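Local atomic coordinates of iron-regulated outer membrane protein (Neisseria meningitidis, PDB entry 4B7O), a protein that probably takes up iron, likely from siderophores, across the meningococcal outer membrane as a TonB-dependent transporter. Residues H497-S508 and R536-N547. Numbering follows the deposited sequence.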
ATOM      1  N   HIS A 497      16.966 -26.325  -9.232  1.00 44.49           N
ATOM      2  CA  HIS A 497      15.775 -25.773  -9.880  1.00 37.55           C
ATOM      3  C   HIS A 497      14.547 -25.740  -9.011  1.00 41.51           C
ATOM      4  O   HIS A 497      13.464 -25.403  -9.502  1.00 42.96           O
ATOM      5  CB  HIS A 497      15.391 -26.612 -11.084  1.00 41.63           C
ATOM      6  CG  HIS A 497      16.398 -26.631 -12.198  1.00 40.97           C
ATOM      7  ND1 HIS A 497      16.373 -27.589 -13.174  1.00 43.43           N
ATOM      8  CD2 HIS A 497      17.487 -25.794 -12.481  1.00 37.34           C
ATOM      9  CE1 HIS A 497      17.401 -27.360 -14.044  1.00 45.93           C
ATOM     10  NE2 HIS A 497      18.082 -26.265 -13.612  1.00 43.41           N
ATOM     11  N   TRP A 498      14.665 -26.106  -7.741  1.00 37.43           N
ATOM     12  CA  TRP A 498      13.517 -26.329  -6.914  1.00 37.16           C
ATOM     13  C   TRP A 498      13.708 -25.769  -5.536  1.00 41.99           C
ATOM     14  O   TRP A 498      14.758 -25.944  -4.931  1.00 40.46           O
ATOM     15  CB  TRP A 498      13.267 -27.822  -6.705  1.00 35.81           C
ATOM     16  CG  TRP A 498      12.596 -28.544  -7.822  1.00 35.60           C
ATOM     17  CD1 TRP A 498      13.206 -29.213  -8.879  1.00 35.44           C
ATOM     18  CD2 TRP A 498      11.153 -28.664  -8.075  1.00 37.70           C
ATOM     19  NE1 TRP A 498      12.263 -29.761  -9.713  1.00 35.25           N
ATOM     20  CE2 TRP A 498      11.014 -29.469  -9.286  1.00 38.13           C
ATOM     21  CE3 TRP A 498      10.004 -28.186  -7.454  1.00 40.14           C
ATOM     22  CZ2 TRP A 498       9.770 -29.766  -9.833  1.00 38.93           C
ATOM     23  CZ3 TRP A 498       8.749 -28.530  -7.995  1.00 38.71           C
ATOM     24  CH2 TRP A 498       8.636 -29.301  -9.154  1.00 35.71           C
ATOM     25  N   SER A 499      12.651 -25.182  -4.973  1.00 36.05           N
ATOM     26  CA  SER A 499      12.704 -24.891  -3.571  1.00 38.44           C
ATOM     27  C   SER A 499      11.313 -25.104  -2.929  1.00 35.80           C
ATOM     28  O   SER A 499      10.312 -25.041  -3.614  1.00 31.69           O
ATOM     29  CB  SER A 499      13.341 -23.496  -3.343  1.00 41.09           C
ATOM     30  OG  SER A 499      12.357 -22.518  -3.303  1.00 47.32           O
ATOM     31  N   PHE A 500      11.285 -25.465  -1.648  1.00 33.82           N
ATOM     32  CA  PHE A 500      10.039 -25.668  -0.938  1.00 32.17           C
ATOM     33  C   PHE A 500      10.064 -24.900   0.337  1.00 30.33           C
ATOM     34  O   PHE A 500      11.119 -24.769   0.927  1.00 34.71           O
ATOM     35  CB  PHE A 500       9.848 -27.154  -0.685  1.00 35.72           C
ATOM     36  CG  PHE A 500       9.741 -27.982  -1.977  1.00 36.33           C
ATOM     37  CD1 PHE A 500       8.505 -28.188  -2.595  1.00 37.00           C
ATOM     38  CD2 PHE A 500      10.865 -28.534  -2.567  1.00 31.87           C
ATOM     39  CE1 PHE A 500       8.400 -28.944  -3.766  1.00 34.90           C
ATOM     40  CE2 PHE A 500      10.784 -29.264  -3.753  1.00 31.99           C
ATOM     41  CZ  PHE A 500       9.559 -29.489  -4.342  1.00 34.82           C
ATOM     42  N   SER A 501       8.938 -24.356   0.768  1.00 28.95           N
ATOM     43  CA  SER A 501       8.974 -23.451   1.944  1.00 31.69           C
ATOM     44  C   SER A 501       7.804 -23.538   2.882  1.00 29.38           C
ATOM     45  O   SER A 501       6.747 -23.960   2.494  1.00 31.63           O
ATOM     46  CB  SER A 501       9.142 -22.004   1.539  1.00 36.91           C
ATOM     47  OG  SER A 501       8.013 -21.533   0.804  1.00 42.57           O
ATOM     48  N   SER A 502       7.995 -23.155   4.131  1.00 28.54           N
ATOM     49  CA  SER A 502       6.856 -22.988   4.997  1.00 28.62           C
ATOM     50  C   SER A 502       7.194 -22.021   6.081  1.00 27.40           C
ATOM     51  O   SER A 502       8.330 -21.750   6.302  1.00 29.66           O
ATOM     52  CB  SER A 502       6.358 -24.313   5.566  1.00 28.34           C
ATOM     53  OG  SER A 502       7.443 -25.044   6.074  1.00 36.96           O
ATOM     54  N   SER A 503       6.189 -21.477   6.723  1.00 28.03           N
ATOM     55  CA  SER A 503       6.395 -20.562   7.805  1.00 32.39           C
ATOM     56  C   SER A 503       5.206 -20.612   8.704  1.00 31.40           C
ATOM     57  O   SER A 503       4.110 -20.925   8.278  1.00 31.52           O
ATOM     58  CB  SER A 503       6.633 -19.111   7.320  1.00 35.11           C
ATOM     59  OG  SER A 503       6.191 -18.927   5.986  1.00 42.07           O
ATOM     60  N   HIS A 504       5.451 -20.310   9.960  1.00 34.13           N
ATOM     61  CA  HIS A 504       4.396 -20.156  10.953  1.00 37.33           C
ATOM     62  C   HIS A 504       4.874 -18.953  11.768  1.00 41.60           C
ATOM     63  O   HIS A 504       5.877 -19.063  12.505  1.00 42.81           O
ATOM     64  CB  HIS A 504       4.360 -21.414  11.793  1.00 33.38           C
ATOM     65  CG  HIS A 504       3.182 -21.521  12.719  1.00 32.03           C
ATOM     66  ND1 HIS A 504       1.940 -21.697  12.272  1.00 38.44           N
ATOM     67  CD2 HIS A 504       3.103 -21.526  14.103  1.00 31.21           C
ATOM     68  CE1 HIS A 504       1.092 -21.790  13.306  1.00 34.64           C
ATOM     69  NE2 HIS A 504       1.800 -21.682  14.427  1.00 36.05           N
ATOM     70  N   ASN A 505       4.209 -17.807  11.568  1.00 37.25           N
ATOM     71  CA  ASN A 505       4.588 -16.482  12.131  1.00 38.21           C
ATOM     72  C   ASN A 505       3.458 -15.889  12.972  1.00 38.60           C
ATOM     73  O   ASN A 505       2.294 -15.903  12.559  1.00 43.59           O
ATOM     74  CB  ASN A 505       4.910 -15.531  10.987  1.00 34.92           C
ATOM     75  CG  ASN A 505       6.035 -16.063  10.108  1.00 40.57           C
ATOM     76  OD1 ASN A 505       6.724 -17.041  10.485  1.00 40.49           O
ATOM     77  ND2 ASN A 505       6.259 -15.423   8.955  1.00 34.09           N
ATOM     78  N   TYR A 506       3.778 -15.445  14.170  1.00 35.44           N
ATOM     79  CA  TYR A 506       2.947 -14.533  14.895  1.00 33.99           C
ATOM     80  C   TYR A 506       3.397 -13.104  14.623  1.00 34.49           C
ATOM     81  O   TYR A 506       4.625 -12.814  14.422  1.00 33.50           O
ATOM     82  CB  TYR A 506       3.102 -14.788  16.401  1.00 42.33           C
ATOM     83  CG  TYR A 506       2.269 -15.945  16.858  1.00 43.39           C
ATOM     84  CD1 TYR A 506       0.947 -15.758  17.186  1.00 38.14           C
ATOM     85  CD2 TYR A 506       2.795 -17.253  16.886  1.00 44.69           C
ATOM     86  CE1 TYR A 506       0.149 -16.821  17.574  1.00 42.26           C
ATOM     87  CE2 TYR A 506       2.017 -18.314  17.284  1.00 39.55           C
ATOM     88  CZ  TYR A 506       0.714 -18.100  17.636  1.00 43.87           C
ATOM     89  OH  TYR A 506      -0.061 -19.157  18.030  1.00 45.82           O
ATOM     90  N   ALA A 507       2.409 -12.203  14.597  1.00 37.32           N
ATOM     91  CA  ALA A 507       2.692 -10.730  14.556  1.00 34.12           C
ATOM     92  C   ALA A 507       1.528  -9.965  15.127  1.00 33.35           C
ATOM     93  O   ALA A 507       0.357 -10.440  15.110  1.00 35.76           O
ATOM     94  CB  ALA A 507       3.052 -10.246  13.117  1.00 29.55           C
ATOM     95  N   SER A 508       1.828  -8.788  15.677  1.00 35.90           N
ATOM     96  CA  SER A 508       0.738  -7.958  16.230  1.00 38.52           C
ATOM     97  C   SER A 508       0.692  -6.584  15.594  1.00 35.99           C
ATOM     98  O   SER A 508       1.709  -6.051  15.169  1.00 40.88           O
ATOM     99  CB  SER A 508       0.802  -7.832  17.753  1.00 31.72           C
ATOM    100  OG  SER A 508       2.147  -7.581  18.122  1.00 36.95           O
ATOM    101  N   ARG A 536      -3.757  -9.746  16.896  1.00 34.41           N
ATOM    102  CA  ARG A 536      -2.660 -10.762  16.862  1.00 40.21           C
ATOM    103  C   ARG A 536      -2.856 -11.802  15.765  1.00 38.37           C
ATOM    104  O   ARG A 536      -3.866 -12.508  15.718  1.00 38.50           O
ATOM    105  CB  ARG A 536      -2.433 -11.402  18.241  1.00 35.36           C
ATOM    106  CG  ARG A 536      -1.088 -12.091  18.344  1.00 43.62           C
ATOM    107  CD  ARG A 536      -0.555 -12.047  19.740  1.00 44.71           C
ATOM    108  NE  ARG A 536       0.734 -12.733  19.873  1.00 44.85           N
ATOM    109  CZ  ARG A 536       0.843 -14.029  20.168  1.00 41.21           C
ATOM    110  NH1 ARG A 536      -0.270 -14.770  20.325  1.00 35.09           N
ATOM    111  NH2 ARG A 536       2.061 -14.570  20.296  1.00 38.44           N
ATOM    112  N   ALA A 537      -1.939 -11.817  14.817  1.00 34.99           N
ATOM    113  CA  ALA A 537      -2.118 -12.696  13.669  1.00 34.98           C
ATOM    114  C   ALA A 537      -1.251 -13.930  13.885  1.00 35.98           C
ATOM    115  O   ALA A 537      -0.105 -13.824  14.386  1.00 32.87           O
ATOM    116  CB  ALA A 537      -1.686 -11.988  12.383  1.00 29.55           C
ATOM    117  N   ARG A 538      -1.793 -15.079  13.503  1.00 34.12           N
ATOM    118  CA  ARG A 538      -0.950 -16.256  13.317  1.00 38.40           C
ATOM    119  C   ARG A 538      -1.044 -16.682  11.862  1.00 32.66           C
ATOM    120  O   ARG A 538      -2.111 -17.019  11.419  1.00 29.93           O
ATOM    121  CB  ARG A 538      -1.399 -17.394  14.243  1.00 39.93           C
ATOM    122  CG  ARG A 538      -0.380 -18.521  14.357  1.00 42.57           C
ATOM    123  CD  ARG A 538      -0.905 -19.689  15.208  1.00 46.74           C
ATOM    124  NE  ARG A 538      -2.214 -20.238  14.806  1.00 44.75           N
ATOM    125  CZ  ARG A 538      -2.642 -21.461  15.161  1.00 52.32           C
ATOM    126  NH1 ARG A 538      -1.852 -22.261  15.879  1.00 48.57           N
ATOM    127  NH2 ARG A 538      -3.851 -21.913  14.803  1.00 47.69           N
ATOM    128  N   ASN A 539       0.064 -16.641  11.134  1.00 31.41           N
ATOM    129  CA  ASN A 539       0.050 -16.943   9.721  1.00 33.26           C
ATOM    130  C   ASN A 539       0.850 -18.207   9.411  1.00 33.94           C
ATOM    131  O   ASN A 539       2.030 -18.283   9.654  1.00 33.22           O
ATOM    132  CB  ASN A 539       0.592 -15.734   8.907  1.00 36.09           C
ATOM    133  CG  ASN A 539       0.382 -15.869   7.406  1.00 42.64           C
ATOM    134  OD1 ASN A 539      -0.717 -15.751   6.920  1.00 50.42           O
ATOM    135  ND2 ASN A 539       1.462 -16.107   6.659  1.00 52.31           N
ATOM    136  N   THR A 540       0.202 -19.200   8.820  1.00 37.85           N
ATOM    137  CA  THR A 540       0.961 -20.349   8.372  1.00 36.92           C
ATOM    138  C   THR A 540       0.828 -20.589   6.904  1.00 35.24           C
ATOM    139  O   THR A 540      -0.261 -20.539   6.343  1.00 36.82           O
ATOM    140  CB  THR A 540       0.718 -21.586   9.253  1.00 40.60           C
ATOM    141  OG1 THR A 540       0.663 -22.774   8.449  1.00 44.62           O
ATOM    142  CG2 THR A 540      -0.492 -21.453  10.014  1.00 35.01           C
ATOM    143  N   GLU A 541       1.949 -20.771   6.242  1.00 36.32           N
ATOM    144  CA  GLU A 541       1.880 -21.098   4.810  1.00 41.12           C
ATOM    145  C   GLU A 541       2.851 -22.093   4.206  1.00 36.49           C
ATOM    146  O   GLU A 541       3.974 -22.213   4.668  1.00 36.44           O
ATOM    147  CB  GLU A 541       1.851 -19.847   3.924  1.00 48.71           C
ATOM    148  CG  GLU A 541       2.786 -18.698   4.202  1.00 49.51           C
ATOM    149  CD  GLU A 541       2.316 -17.455   3.398  1.00 53.84           C
ATOM    150  OE1 GLU A 541       2.305 -17.489   2.126  1.00 51.26           O
ATOM    151  OE2 GLU A 541       1.956 -16.441   4.042  1.00 53.32           O
ATOM    152  N   ILE A 542       2.439 -22.773   3.143  1.00 33.06           N
ATOM    153  CA  ILE A 542       3.404 -23.604   2.428  1.00 31.13           C
ATOM    154  C   ILE A 542       3.652 -23.007   1.047  1.00 32.17           C
ATOM    155  O   ILE A 542       2.790 -22.326   0.511  1.00 29.95           O
ATOM    156  CB  ILE A 542       2.950 -25.067   2.424  1.00 31.13           C
ATOM    157  CG1 ILE A 542       1.503 -25.150   1.987  1.00 29.05           C
ATOM    158  CG2 ILE A 542       2.978 -25.647   3.876  1.00 30.11           C
ATOM    159  CD1 ILE A 542       1.141 -26.576   1.672  1.00 26.70           C
ATOM    160  N   GLY A 543       4.831 -23.213   0.466  1.00 32.75           N
ATOM    161  CA  GLY A 543       5.014 -22.736  -0.905  1.00 32.73           C
ATOM    162  C   GLY A 543       6.037 -23.571  -1.602  1.00 31.16           C
ATOM    163  O   GLY A 543       6.590 -24.435  -0.993  1.00 35.96           O
ATOM    164  N   PHE A 544       6.292 -23.283  -2.867  1.00 29.26           N
ATOM    165  CA  PHE A 544       7.298 -23.968  -3.662  1.00 33.00           C
ATOM    166  C   PHE A 544       7.697 -23.005  -4.795  1.00 33.69           C
ATOM    167  O   PHE A 544       6.948 -22.061  -5.174  1.00 31.08           O
ATOM    168  CB  PHE A 544       6.741 -25.340  -4.230  1.00 33.09           C
ATOM    169  CG  PHE A 544       5.916 -25.154  -5.406  1.00 31.21           C
ATOM    170  CD1 PHE A 544       6.499 -25.051  -6.629  1.00 33.45           C
ATOM    171  CD2 PHE A 544       4.569 -24.880  -5.277  1.00 34.06           C
ATOM    172  CE1 PHE A 544       5.721 -24.739  -7.754  1.00 39.59           C
ATOM    173  CE2 PHE A 544       3.786 -24.590  -6.386  1.00 34.51           C
ATOM    174  CZ  PHE A 544       4.365 -24.509  -7.628  1.00 34.31           C
ATOM    175  N   ASN A 545       8.879 -23.201  -5.334  1.00 34.55           N
ATOM    176  CA  ASN A 545       9.309 -22.344  -6.451  1.00 33.27           C
ATOM    177  C   ASN A 545      10.053 -23.262  -7.338  1.00 34.61           C
ATOM    178  O   ASN A 545      10.824 -24.075  -6.865  1.00 34.68           O
ATOM    179  CB  ASN A 545      10.248 -21.241  -5.960  1.00 34.16           C
ATOM    180  CG  ASN A 545       9.571 -20.314  -4.955  1.00 39.86           C
ATOM    181  OD1 ASN A 545       9.443 -20.639  -3.764  1.00 39.28           O
ATOM    182  ND2 ASN A 545       9.058 -19.174  -5.446  1.00 38.49           N
ATOM    183  N   TYR A 546       9.817 -23.150  -8.623  1.00 35.96           N
ATOM    184  CA  TYR A 546      10.543 -23.905  -9.579  1.00 35.66           C
ATOM    185  C   TYR A 546      11.103 -22.969 -10.599  1.00 35.41           C
ATOM    186  O   TYR A 546      10.411 -22.080 -11.037  1.00 39.59           O
ATOM    187  CB  TYR A 546       9.629 -24.948 -10.256  1.00 38.10           C
ATOM    188  CG  TYR A 546      10.331 -25.643 -11.411  1.00 39.50           C
ATOM    189  CD1 TYR A 546      11.126 -26.777 -11.217  1.00 37.53           C
ATOM    190  CD2 TYR A 546      10.297 -25.096 -12.670  1.00 39.90           C
ATOM    191  CE1 TYR A 546      11.794 -27.362 -12.273  1.00 37.45           C
ATOM    192  CE2 TYR A 546      10.967 -25.669 -13.710  1.00 40.84           C
ATOM    193  CZ  TYR A 546      11.689 -26.816 -13.516  1.00 39.59           C
ATOM    194  OH  TYR A 546      12.334 -27.323 -14.629  1.00 43.77           O
ATOM    195  N   ASN A 547      12.341 -23.194 -11.036  1.00 40.23           N
ATOM    196  CA  ASN A 547      12.948 -22.374 -12.113  1.00 40.62           C
ATOM    197  C   ASN A 547      14.100 -23.081 -12.845  1.00 41.88           C
ATOM    198  O   ASN A 547      15.108 -23.409 -12.217  1.00 44.99           O
ATOM    199  CB  ASN A 547      13.478 -21.051 -11.531  1.00 35.17           C
ATOM    200  CG  ASN A 547      14.017 -20.103 -12.614  1.00 36.76           C
ATOM    201  OD1 ASN A 547      13.695 -20.218 -13.777  1.00 38.06           O
ATOM    202  ND2 ASN A 547      14.874 -19.193 -12.219  1.00 40.98           N
TER
HETATM  203  O   HOH W   1       9.506 -22.329  -1.649  1.00 41.70           O
HETATM  204  O   HOH W   2       3.729 -17.548   7.892  1.00 42.93           O
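S499, S501, S503, N505 and A507 each exchange two backbone hydrogen bonds with N545, G543, E541, N539 and A537, and N547 N adds one more to H497 O. The strands run antiparallel. N539 N to N505 O and A537 N to A507 O, both 2.7 Å, are short.

Aromatic rings and arginines make most of the side-chain contacts on the face that carries W498, F500, H504 and Y506. Y546 turns its CD1 edge onto the W498 indole, 3.3 Å from CE2, in a T-shaped stack with planes at 68°; its OH reaches D548. Nearer the middle, F500 CD1 rests against F544 CB at 3.7 Å. The Y506 ring is held between two arginines. Across one face lies the R536 guanidinium, nearly parallel at 17° and fixed there by L484 and N485. R538 CG makes a CH-pi contact over the opposite face, 3.7 Å from the ring centroid; with CG anti to the backbone N (chi1 -166°), the R538 chain runs alongside the tyrosine. T540 CB meets the H504 ring at its ND1 edge.

The other face carries serines, asparagines, E541, G543 and two alanines. One water donates to N545 OD1 (2.7 Å) and accepts from S501 OG; a second donates to N539 O and accepts from N539 ND2. N539 ND2 also donates to E541 OE2 at 2.7 Å, and E541 forms salt bridges with K66 and R110 of the plug region. N545 OD1 accepts a hydrogen bond from G64 N, and N505 ND2 donates to A153 O. The plug contacts mark this face as the barrel interior; such antiparallel neighbouring strands, their opposite face turned outward, build the β-barrel of TonB-dependent transporters.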